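Local coordinates for protein hepatocyte growth factor-regulated tyrosine kinase substrate (Drosophila melanogaster, PDB 1DVP) that promotes degradation of activated receptor tyrosine kinases, probably by sorting them into multivesicular bodies, and binds ubiquitin and phosphatidylinositol, at residues W23-L27 and P199-E204; V163-V169 and Q185-C191; H178-C183 and V207-C213. One frame throughout, in Å; residues are numbered along the deposited sequence.

Contact 1: W23-L27 and P199-E204; sequences WPSIL and PKYGIE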
loop_
_atom_site.group_PDB
_atom_site.type_symbol
_atom_site.label_atom_id
_atom_site.label_comp_id
_atom_site.label_asym_id
_atom_site.label_seq_id
_atom_site.Cartn_x
_atom_site.Cartn_y
_atom_site.Cartn_z
ATOM N N TRP A 23 -3.832 20.419 -9.958
ATOM C CA TRP A 23 -4.646 19.301 -9.480
ATOM C C TRP A 23 -5.298 19.540 -8.114
ATOM O O TRP A 23 -6.455 19.194 -7.907
ATOM C CB TRP A 23 -3.813 18.024 -9.491
ATOM C CG TRP A 23 -3.644 17.593 -10.906
ATOM C CD1 TRP A 23 -2.508 17.692 -11.707
ATOM C CD2 TRP A 23 -4.688 17.145 -11.759
ATOM N NE1 TRP A 23 -2.813 17.342 -13.006
ATOM C CE2 TRP A 23 -4.138 16.996 -13.065
ATOM C CE3 TRP A 23 -6.047 16.850 -11.551
ATOM C CZ2 TRP A 23 -4.900 16.570 -14.146
ATOM C CZ3 TRP A 23 -6.811 16.417 -12.654
ATOM C CH2 TRP A 23 -6.226 16.290 -13.922
ATOM N N PRO A 24 -4.568 20.125 -7.174
ATOM C CA PRO A 24 -5.169 20.388 -5.860
ATOM C C PRO A 24 -6.468 21.211 -5.968
ATOM O O PRO A 24 -7.453 20.879 -5.315
ATOM C CB PRO A 24 -4.055 21.143 -5.107
ATOM C CG PRO A 24 -2.796 20.479 -5.669
ATOM C CD PRO A 24 -3.126 20.437 -7.177
ATOM N N SER A 25 -6.490 22.246 -6.794
ATOM C CA SER A 25 -7.708 23.081 -6.962
ATOM C C SER A 25 -8.776 22.304 -7.733
ATOM O O SER A 25 -9.975 22.443 -7.499
ATOM C CB SER A 25 -7.419 24.391 -7.743
ATOM O OG SER A 25 -6.509 25.249 -7.047
ATOM N N ILE A 26 -8.344 21.488 -8.682
ATOM C CA ILE A 26 -9.309 20.727 -9.449
ATOM C C ILE A 26 -10.036 19.667 -8.567
ATOM O O ILE A 26 -11.263 19.454 -8.699
ATOM C CB ILE A 26 -8.624 20.060 -10.671
ATOM C CG1 ILE A 26 -8.228 21.156 -11.694
ATOM C CG2 ILE A 26 -9.570 19.064 -11.299
ATOM C CD1 ILE A 26 -7.292 20.663 -12.874
ATOM N N LEU A 27 -9.272 19.013 -7.699
ATOM C CA LEU A 27 -9.800 18.018 -6.796
ATOM C C LEU A 27 -10.742 18.728 -5.783
ATOM O O LEU A 27 -11.770 18.169 -5.378
ATOM C CB LEU A 27 -8.632 17.258 -6.113
ATOM C CG LEU A 27 -7.812 16.423 -7.147
ATOM C CD1 LEU A 27 -6.691 15.658 -6.467
ATOM C CD2 LEU A 27 -8.766 15.460 -7.924
ATOM N N PRO A 199 -0.150 13.560 -9.115
ATOM C CA PRO A 199 -1.064 14.638 -8.739
ATOM C C PRO A 199 -2.558 14.370 -8.997
ATOM O O PRO A 199 -3.423 14.904 -8.306
ATOM C CB PRO A 199 -0.451 15.850 -9.448
ATOM C CG PRO A 199 0.169 15.237 -10.705
ATOM C CD PRO A 199 0.728 13.909 -10.253
ATOM N N LYS A 200 -2.870 13.504 -9.940
ATOM C CA LYS A 200 -4.283 13.221 -10.192
ATOM C C LYS A 200 -4.936 12.422 -9.086
ATOM O O LYS A 200 -6.173 12.377 -8.979
ATOM C CB LYS A 200 -4.479 12.512 -11.521
ATOM C CG LYS A 200 -4.451 13.454 -12.674
ATOM C CD LYS A 200 -4.003 12.735 -13.942
ATOM C CE LYS A 200 -3.175 13.664 -14.901
ATOM N NZ LYS A 200 -1.709 13.693 -14.531
ATOM N N TYR A 201 -4.116 11.783 -8.279
ATOM C CA TYR A 201 -4.609 11.044 -7.137
ATOM C C TYR A 201 -4.432 11.880 -5.869
ATOM O O TYR A 201 -4.558 11.349 -4.779
ATOM C CB TYR A 201 -3.824 9.743 -6.895
ATOM C CG TYR A 201 -3.941 8.693 -7.954
ATOM C CD1 TYR A 201 -4.978 8.688 -8.862
ATOM C CD2 TYR A 201 -3.000 7.659 -8.003
ATOM C CE1 TYR A 201 -5.083 7.659 -9.820
ATOM C CE2 TYR A 201 -3.092 6.659 -8.910
ATOM C CZ TYR A 201 -4.133 6.648 -9.827
ATOM O OH TYR A 201 -4.209 5.582 -10.696
ATOM N N GLY A 202 -4.082 13.161 -6.027
ATOM C CA GLY A 202 -3.887 14.052 -4.878
ATOM C C GLY A 202 -2.522 13.856 -4.262
ATOM O O GLY A 202 -2.270 14.289 -3.130
ATOM N N ILE A 203 -1.608 13.212 -4.987
ATOM C CA ILE A 203 -0.287 13.002 -4.408
ATOM C C ILE A 203 0.729 13.898 -5.124
ATOM O O ILE A 203 1.138 13.601 -6.230
ATOM C CB ILE A 203 0.130 11.539 -4.572
ATOM C CG1 ILE A 203 -1.047 10.632 -4.182
ATOM C CG2 ILE A 203 1.385 11.243 -3.740
ATOM C CD1 ILE A 203 -0.741 9.158 -4.303
ATOM N N GLU A 204 1.149 14.985 -4.492
ATOM C CA GLU A 204 2.079 15.913 -5.140
ATOM C C GLU A 204 3.545 15.498 -5.000
ATOM O O GLU A 204 4.348 15.747 -5.889
ATOM C CB GLU A 204 1.894 17.344 -4.591
ATOM C CG GLU A 204 0.561 17.957 -4.885
ATOM C CD GLU A 204 0.417 18.393 -6.333
ATOM O OE1 GLU A 204 1.292 19.142 -6.828
ATOM O OE2 GLU A 204 -0.572 17.998 -6.985
HETATM O O HOH W 1 -0.939 19.442 -9.610
HETATM O O HOH W 2 -0.976 16.466 -14.996
#

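Contact 2: V163-V169 and Q185-C191; sequences VCHRCRV and QVFCGQC. With ZN (zinc ion), chain B.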
loop_
_atom_site.group_PDB
_atom_site.type_symbol
_atom_site.label_atom_id
_atom_site.label_comp_id
_atom_site.label_asym_id
_atom_site.label_seq_id
_atom_site.Cartn_x
_atom_site.Cartn_y
_atom_site.Cartn_z
ATOM N N VAL A 163 5.171 -13.192 -5.875
ATOM C CA VAL A 163 6.225 -12.909 -6.819
ATOM C C VAL A 163 6.073 -11.490 -7.304
ATOM O O VAL A 163 4.971 -10.907 -7.254
ATOM C CB VAL A 163 6.268 -13.920 -8.028
ATOM C CG1 VAL A 163 6.393 -15.310 -7.489
ATOM C CG2 VAL A 163 5.057 -13.777 -8.987
ATOM N N CYS A 164 7.178 -10.887 -7.720
ATOM C CA CYS A 164 7.111 -9.511 -8.242
ATOM C C CYS A 164 6.260 -9.476 -9.526
ATOM O O CYS A 164 6.596 -10.181 -10.440
ATOM C CB CYS A 164 8.481 -8.997 -8.623
ATOM S SG CYS A 164 8.339 -7.546 -9.712
ATOM N N HIS A 165 5.223 -8.610 -9.611
ATOM C CA HIS A 165 4.321 -8.578 -10.767
ATOM C C HIS A 165 5.048 -8.460 -12.130
ATOM O O HIS A 165 4.649 -9.070 -13.126
ATOM C CB HIS A 165 3.355 -7.385 -10.621
ATOM C CG HIS A 165 2.255 -7.342 -11.645
ATOM N ND1 HIS A 165 1.267 -8.305 -11.718
ATOM C CD2 HIS A 165 1.976 -6.441 -12.615
ATOM C CE1 HIS A 165 0.433 -8.003 -12.695
ATOM N NE2 HIS A 165 0.842 -6.878 -13.258
ATOM N N ARG A 166 6.109 -7.669 -12.163
ATOM C CA ARG A 166 6.804 -7.471 -13.403
ATOM C C ARG A 166 7.814 -8.544 -13.785
ATOM O O ARG A 166 7.683 -9.186 -14.855
ATOM C CB ARG A 166 7.492 -6.070 -13.432
ATOM C CG ARG A 166 8.068 -5.667 -14.831
ATOM C CD ARG A 166 8.712 -4.271 -14.776
ATOM N NE ARG A 166 9.149 -3.673 -16.061
ATOM C CZ ARG A 166 8.333 -3.137 -16.987
ATOM N NH1 ARG A 166 7.004 -3.123 -16.854
ATOM N NH2 ARG A 166 8.866 -2.512 -18.028
ATOM N N CYS A 167 8.804 -8.772 -12.921
ATOM C CA CYS A 167 9.857 -9.723 -13.305
ATOM C C CYS A 167 9.638 -11.142 -12.826
ATOM O O CYS A 167 10.320 -12.049 -13.272
ATOM C CB CYS A 167 11.202 -9.188 -12.821
ATOM S SG CYS A 167 11.536 -9.396 -11.023
ATOM N N ARG A 168 8.666 -11.327 -11.938
ATOM C CA ARG A 168 8.316 -12.605 -11.351
ATOM C C ARG A 168 9.313 -13.145 -10.345
ATOM O O ARG A 168 9.209 -14.300 -9.931
ATOM C CB ARG A 168 8.053 -13.687 -12.429
ATOM C CG ARG A 168 7.179 -13.207 -13.611
ATOM C CD ARG A 168 5.840 -12.576 -13.148
ATOM N NE ARG A 168 4.911 -13.548 -12.618
ATOM C CZ ARG A 168 3.702 -13.233 -12.138
ATOM N NH1 ARG A 168 3.310 -11.961 -12.143
ATOM N NH2 ARG A 168 2.890 -14.169 -11.665
ATOM N N VAL A 169 10.271 -12.352 -9.893
ATOM C CA VAL A 169 11.204 -12.922 -8.907
ATOM C C VAL A 169 10.393 -13.277 -7.616
ATOM O O VAL A 169 9.438 -12.558 -7.248
ATOM C CB VAL A 169 12.326 -11.891 -8.567
ATOM C CG1 VAL A 169 11.681 -10.676 -7.913
ATOM C CG2 VAL A 169 13.413 -12.500 -7.718
ATOM N N GLN A 185 -0.104 -2.820 -7.723
ATOM C CA GLN A 185 0.500 -4.176 -7.679
ATOM C C GLN A 185 1.738 -4.183 -6.782
ATOM O O GLN A 185 2.245 -3.089 -6.447
ATOM C CB GLN A 185 0.929 -4.632 -9.086
ATOM C CG GLN A 185 -0.244 -5.293 -9.811
ATOM C CD GLN A 185 -0.559 -6.649 -9.183
ATOM O OE1 GLN A 185 0.194 -7.210 -8.307
ATOM N NE2 GLN A 185 -1.632 -7.203 -9.617
ATOM N N VAL A 186 2.228 -5.396 -6.449
ATOM C CA VAL A 186 3.424 -5.572 -5.597
ATOM C C VAL A 186 4.512 -5.953 -6.580
ATOM O O VAL A 186 4.223 -6.661 -7.550
ATOM C CB VAL A 186 3.322 -6.711 -4.516
ATOM C CG1 VAL A 186 2.421 -6.244 -3.340
ATOM C CG2 VAL A 186 2.743 -7.951 -5.129
ATOM N N PHE A 187 5.709 -5.433 -6.307
ATOM C CA PHE A 187 6.927 -5.602 -7.093
ATOM C C PHE A 187 8.134 -5.650 -6.151
ATOM O O PHE A 187 8.039 -5.249 -4.952
ATOM C CB PHE A 187 7.148 -4.371 -8.007
ATOM C CG PHE A 187 5.973 -4.037 -8.903
ATOM C CD1 PHE A 187 4.843 -3.354 -8.426
ATOM C CD2 PHE A 187 6.012 -4.377 -10.252
ATOM C CE1 PHE A 187 3.766 -3.014 -9.280
ATOM C CE2 PHE A 187 4.968 -4.062 -11.105
ATOM C CZ PHE A 187 3.817 -3.365 -10.611
ATOM N N CYS A 188 9.256 -6.118 -6.703
ATOM C CA CYS A 188 10.515 -6.150 -5.991
ATOM C C CYS A 188 11.032 -4.674 -6.044
ATOM O O CYS A 188 10.496 -3.829 -6.743
ATOM C CB CYS A 188 11.537 -7.066 -6.683
ATOM S SG CYS A 188 12.015 -6.500 -8.344
ATOM N N GLY A 189 12.024 -4.382 -5.228
ATOM C CA GLY A 189 12.592 -3.047 -5.153
ATOM C C GLY A 189 13.239 -2.632 -6.488
ATOM O O GLY A 189 13.098 -1.484 -6.877
ATOM N N GLN A 190 13.905 -3.548 -7.206
ATOM C CA GLN A 190 14.497 -3.178 -8.481
ATOM C C GLN A 190 13.480 -2.906 -9.561
ATOM O O GLN A 190 13.815 -2.229 -10.495
ATOM C CB GLN A 190 15.515 -4.224 -9.015
ATOM C CG GLN A 190 16.512 -4.539 -7.987
ATOM C CD GLN A 190 17.333 -5.716 -8.408
ATOM O OE1 GLN A 190 18.240 -5.583 -9.232
ATOM N NE2 GLN A 190 16.988 -6.882 -7.909
ATOM N N CYS A 191 12.248 -3.421 -9.465
ATOM C CA CYS A 191 11.259 -3.032 -10.474
ATOM C C CYS A 191 10.452 -1.768 -10.071
ATOM O O CYS A 191 9.586 -1.358 -10.812
ATOM C CB CYS A 191 10.268 -4.169 -10.761
ATOM S SG CYS A 191 11.024 -5.547 -11.747
HETATM ZN ZN ZN B . 10.810 -7.222 -10.063
#

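Contact 3: H178-C183 and V207-C213; sequences HHCRNC and VRVCDGC. With ZN (zinc ion), chain C; CIT (citric acid), chain D.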
loop_
_atom_site.group_PDB
_atom_site.type_symbol
_atom_site.label_atom_id
_atom_site.label_comp_id
_atom_site.label_asym_id
_atom_site.label_seq_id
_atom_site.Cartn_x
_atom_site.Cartn_y
_atom_site.Cartn_z
ATOM N N HIS A 178 6.852 -4.369 -2.403
ATOM C CA HIS A 178 6.657 -2.933 -2.331
ATOM C C HIS A 178 5.489 -2.688 -3.256
ATOM O O HIS A 178 5.404 -3.371 -4.285
ATOM C CB HIS A 178 7.871 -2.169 -2.893
ATOM C CG HIS A 178 9.152 -2.444 -2.190
ATOM N ND1 HIS A 178 9.557 -1.760 -1.047
ATOM C CD2 HIS A 178 10.101 -3.392 -2.429
ATOM C CE1 HIS A 178 10.687 -2.291 -0.613
ATOM N NE2 HIS A 178 11.036 -3.282 -1.429
ATOM N N HIS A 179 4.570 -1.770 -2.907
ATOM C CA HIS A 179 3.492 -1.494 -3.841
ATOM C C HIS A 179 3.802 -0.278 -4.719
ATOM O O HIS A 179 4.417 0.727 -4.276
ATOM C CB HIS A 179 2.148 -1.210 -3.103
ATOM C CG HIS A 179 1.602 -2.390 -2.362
ATOM N ND1 HIS A 179 2.105 -2.811 -1.143
ATOM C CD2 HIS A 179 0.586 -3.238 -2.667
ATOM C CE1 HIS A 179 1.423 -3.862 -0.730
ATOM N NE2 HIS A 179 0.496 -4.141 -1.638
ATOM N N CYS A 180 3.386 -0.370 -5.976
ATOM C CA CYS A 180 3.464 0.742 -6.910
ATOM C C CYS A 180 2.248 1.611 -6.508
ATOM O O CYS A 180 1.117 1.114 -6.472
ATOM C CB CYS A 180 3.209 0.277 -8.340
ATOM S SG CYS A 180 3.005 1.605 -9.563
ATOM N N ARG A 181 2.450 2.884 -6.297
ATOM C CA ARG A 181 1.316 3.748 -5.951
ATOM C C ARG A 181 0.405 4.081 -7.140
ATOM O O ARG A 181 -0.677 4.589 -6.923
ATOM C CB ARG A 181 1.834 5.036 -5.328
ATOM C CG ARG A 181 2.153 4.911 -3.920
ATOM C CD ARG A 181 3.300 3.998 -3.629
ATOM N NE ARG A 181 3.700 4.185 -2.232
ATOM C CZ ARG A 181 4.476 3.380 -1.521
ATOM N NH1 ARG A 181 4.998 2.251 -2.011
ATOM N NH2 ARG A 181 4.731 3.727 -0.258
ATOM N N ASN A 182 0.822 3.832 -8.390
ATOM C CA ASN A 182 -0.043 4.085 -9.532
ATOM C C ASN A 182 -0.963 2.910 -9.873
ATOM O O ASN A 182 -2.151 3.131 -10.168
ATOM C CB ASN A 182 0.758 4.418 -10.817
ATOM C CG ASN A 182 -0.133 4.969 -11.936
ATOM O OD1 ASN A 182 -0.125 4.464 -13.073
ATOM N ND2 ASN A 182 -0.926 5.998 -11.616
ATOM N N CYS A 183 -0.466 1.664 -9.845
ATOM C CA CYS A 183 -1.362 0.540 -10.222
ATOM C C CYS A 183 -1.728 -0.355 -9.048
ATOM O O CYS A 183 -2.555 -1.233 -9.178
ATOM C CB CYS A 183 -0.746 -0.319 -11.343
ATOM S SG CYS A 183 0.835 -1.176 -10.950
ATOM N N VAL A 207 6.403 9.581 -5.340
ATOM C CA VAL A 207 6.215 8.341 -4.622
ATOM C C VAL A 207 6.706 7.152 -5.497
ATOM O O VAL A 207 6.891 7.278 -6.707
ATOM C CB VAL A 207 4.714 8.147 -4.272
ATOM C CG1 VAL A 207 4.247 9.186 -3.229
ATOM C CG2 VAL A 207 3.872 8.280 -5.527
ATOM N N ARG A 208 6.869 5.979 -4.877
ATOM C CA ARG A 208 7.351 4.784 -5.590
ATOM C C ARG A 208 6.368 4.312 -6.691
ATOM O O ARG A 208 5.189 4.246 -6.420
ATOM C CB ARG A 208 7.553 3.663 -4.550
ATOM C CG ARG A 208 7.913 2.299 -5.178
ATOM C CD ARG A 208 7.792 1.183 -4.173
ATOM N NE ARG A 208 8.658 1.435 -3.032
ATOM C CZ ARG A 208 9.963 1.193 -2.989
ATOM N NH1 ARG A 208 10.581 0.683 -4.032
ATOM N NH2 ARG A 208 10.640 1.439 -1.886
ATOM N N VAL A 209 6.846 4.051 -7.932
ATOM C CA VAL A 209 6.015 3.507 -9.001
ATOM C C VAL A 209 6.795 2.340 -9.710
ATOM O O VAL A 209 8.011 2.275 -9.649
ATOM C CB VAL A 209 5.648 4.560 -10.073
ATOM C CG1 VAL A 209 4.700 5.628 -9.496
ATOM C CG2 VAL A 209 6.884 5.266 -10.598
ATOM N N CYS A 210 6.099 1.436 -10.367
ATOM C CA CYS A 210 6.751 0.358 -11.094
ATOM C C CYS A 210 7.200 0.897 -12.486
ATOM O O CYS A 210 6.768 1.971 -12.962
ATOM C CB CYS A 210 5.781 -0.824 -11.267
ATOM S SG CYS A 210 4.552 -0.517 -12.488
ATOM N N ASP A 211 8.060 0.124 -13.128
ATOM C CA ASP A 211 8.598 0.483 -14.430
ATOM C C ASP A 211 7.524 0.655 -15.474
ATOM O O ASP A 211 7.542 1.614 -16.172
ATOM C CB ASP A 211 9.657 -0.556 -14.852
ATOM C CG ASP A 211 10.927 -0.380 -14.060
ATOM O OD1 ASP A 211 11.093 0.714 -13.534
ATOM O OD2 ASP A 211 11.758 -1.285 -13.952
ATOM N N GLY A 212 6.582 -0.268 -15.565
ATOM C CA GLY A 212 5.504 -0.122 -16.534
ATOM C C GLY A 212 4.738 1.191 -16.380
ATOM O O GLY A 212 4.450 1.868 -17.375
ATOM N N CYS A 213 4.381 1.537 -15.131
ATOM C CA CYS A 213 3.646 2.794 -14.822
ATOM C C CYS A 213 4.517 4.021 -15.072
ATOM O O CYS A 213 4.057 4.998 -15.616
ATOM C CB CYS A 213 3.140 2.794 -13.348
ATOM S SG CYS A 213 1.712 1.692 -13.187
HETATM ZN ZN ZN C . 2.563 0.348 -11.433
HETATM C C1 CIT D . 7.286 2.561 2.688
HETATM O O1 CIT D . 8.263 3.199 2.182
HETATM O O2 CIT D . 6.261 3.446 3.086
HETATM C C2 CIT D . 7.036 0.958 2.885
HETATM C C3 CIT D . 6.172 0.530 1.688
HETATM O O7 CIT D . 4.914 1.206 1.573
HETATM C C4 CIT D . 5.701 -0.926 1.569
HETATM C C5 CIT D . 4.794 -1.114 0.389
HETATM O O3 CIT D . 4.778 -0.414 -0.655
HETATM O O4 CIT D . 3.904 -2.107 0.553
HETATM C C6 CIT D . 7.213 0.634 0.511
HETATM O O5 CIT D . 8.108 -0.143 0.342
HETATM O O6 CIT D . 7.168 1.546 -0.375
#

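Contact 1: W23-L27 and P199-E204
Trp23, in the first turn of helix 23-34 of the VHS superhelix, lays its indole against Pro199 and Lys200 of a short 3-10 turn in the FYVE zinc finger, so here the two tandem domains touch within the chain. The indole can be followed from its root outward. Trp23 CB sits 3.4 Å from Pro199 O. CG is anti to the carbonyl carbon of Trp23 (chi1 -73°), which carries the ring toward the zinc finger, and Trp23 CD1 then rests on Pro199 CB at 3.6 Å. Farther along, the six-membered ring lies under the aliphatic part of Lys200: Lys200 CG stands 3.4 Å from the centroid of the Trp23 six-membered ring and only 10° off the normal, a CH-pi contact over the face. Trp23 CZ2 also meets Lys200 CE at 3.5 Å. The opposite face takes Ile26 CD1 from the next part of the same helix, while Leu64 and Ser68 of helix 56-72 pack on the indole from within the VHS domain. One turn on, Leu27 CD1 touches Gly202 CA at 3.6 Å, where the backbone turns with positive phi; Leu27 also packs on Phe173 of the second subunit. Glu204 reaches back with its OE2 beside the ring of Pro24.

The polar links between the segments run through water. One molecule accepts from the backbone N of Trp23, at the start of the helix, and donates to Glu204 OE2. At the far end of the indole, the bends in the Lys200 chain bring its ammonium group round toward NE1 of the indole, where a second water accepts from Trp23 NE1 at 2.8 Å and from Lys200 NZ at 2.9 Å.

Contact 2: V163-V169 and Q185-C191
Cys164 and Cys167 close on a zinc ion from one side and Cys188 and Cys191 from the other. Cys188 SG lies 2.2 Å from the zinc ion; Cys164 SG lies 2.5 Å from the same zinc ion. Cys164 sends its sulfur anti to its own N (chi1 163°), where besides the metal it accepts two backbone N-H groups: Cys188 N across the contact, 3.5 Å from Cys164 SG, and Cys167 N from its own turn. Val169 N donates to Cys167 SG in the same manner. Such N-H...S bonds help to fix the rotation of the thiolates and would probably soften their negative charge.

This is the first zinc site of the FYVE finger, a Cys4 site in which the Cys-x-x-Cys turn of 163-169 is a zinc knuckle. Outside the sulfurs, His165 N bonds to Val186 O at 3.0 Å, in the carbonyl plane, tying the knuckle to strand 186-187. Val169 CG1 covers Cys188 CB at 3.8 Å.

On the outer side Gln185 lies flat over the His165 imidazole, amide and ring planes 7° apart, with Gln185 CG 3.7 Å from the centroid of the His165 ring. Gln185 OE1 accepts from Val186 N, which helps hold the amide in that pose. Phe187 packs on Cys180 and Cys210, ligands of the second zinc ion. Arg166 CB meets the Phe187 ring at its edge, and His165 CB sits over the face of that ring, 3.7 Å from Phe187 CE2.

Contact 3: H178-C183 and V207-C213
Cys180 and Cys183 share a zinc ion with Cys210 and Cys213, the second Cys4 site of the FYVE finger, and this end of the contact is the tightly packed one. Cys180 SG lies 2.3 Å from the metal and also accepts Cys210 N at 3.2 Å. Cys210 SG, at an N-cap, takes Cys213 N, tying the zinc to the start of helix 211-219. Between metal and pocket, Arg181 N donates almost straight (174°) to Arg208 O at 3.1 Å.

The other end is looser, a basic pocket bridged by a citrate, probably from the crystallisation liquor, at the boundary with the second subunit, whose Arg181 NH2 also bonds it. Segment 178-183 carries the HHCR part of the family's RKHHCR signature, which binds phosphatidylinositol 3-phosphate in FYVE domains, so the anion probably mimics that headgroup. Arg181, bent at chi2, sends NH1 to His179 O at 2.8 Å and to citrate O6, also at 2.8 Å; Arg208 NE donates to the same O6. A leucine in place of Arg181 would probably leave citrate O6 with less charge to balance it and His179 O without this donor. His179 ND1 grips citrate O4, its ring stacked with Trp158 of the second subunit. The Arg208 guanidinium lies over the imidazole of His178, planes 28° apart, while His178 ND1 donates at the ring edge to citrate O5 at 2.6 Å.

In the fold
Contact 1 ties the VHS superhelix to the FYVE finger; contacts 2 and 3 both lie inside that finger, their centres about 10 Å apart. Along the chain the order is 23-27, 163-169, 178-183, 185-191, 199-204, 207-213, so the segments of contacts 2 and 3 alternate, the cross-braced arrangement of two zinc sites. The sheet pairing strand 178-179 with 186-187 is common to both. Contact 1 lies about 17 Å from contact 3 and 27 Å from contact 2, centre to centre, yet it touches contact 3 through Tyr201 OH and Asn182 O. The VHS domain therefore meets the side of the finger nearer the second zinc ion, and both contacts 1 and 3 reach the second subunit.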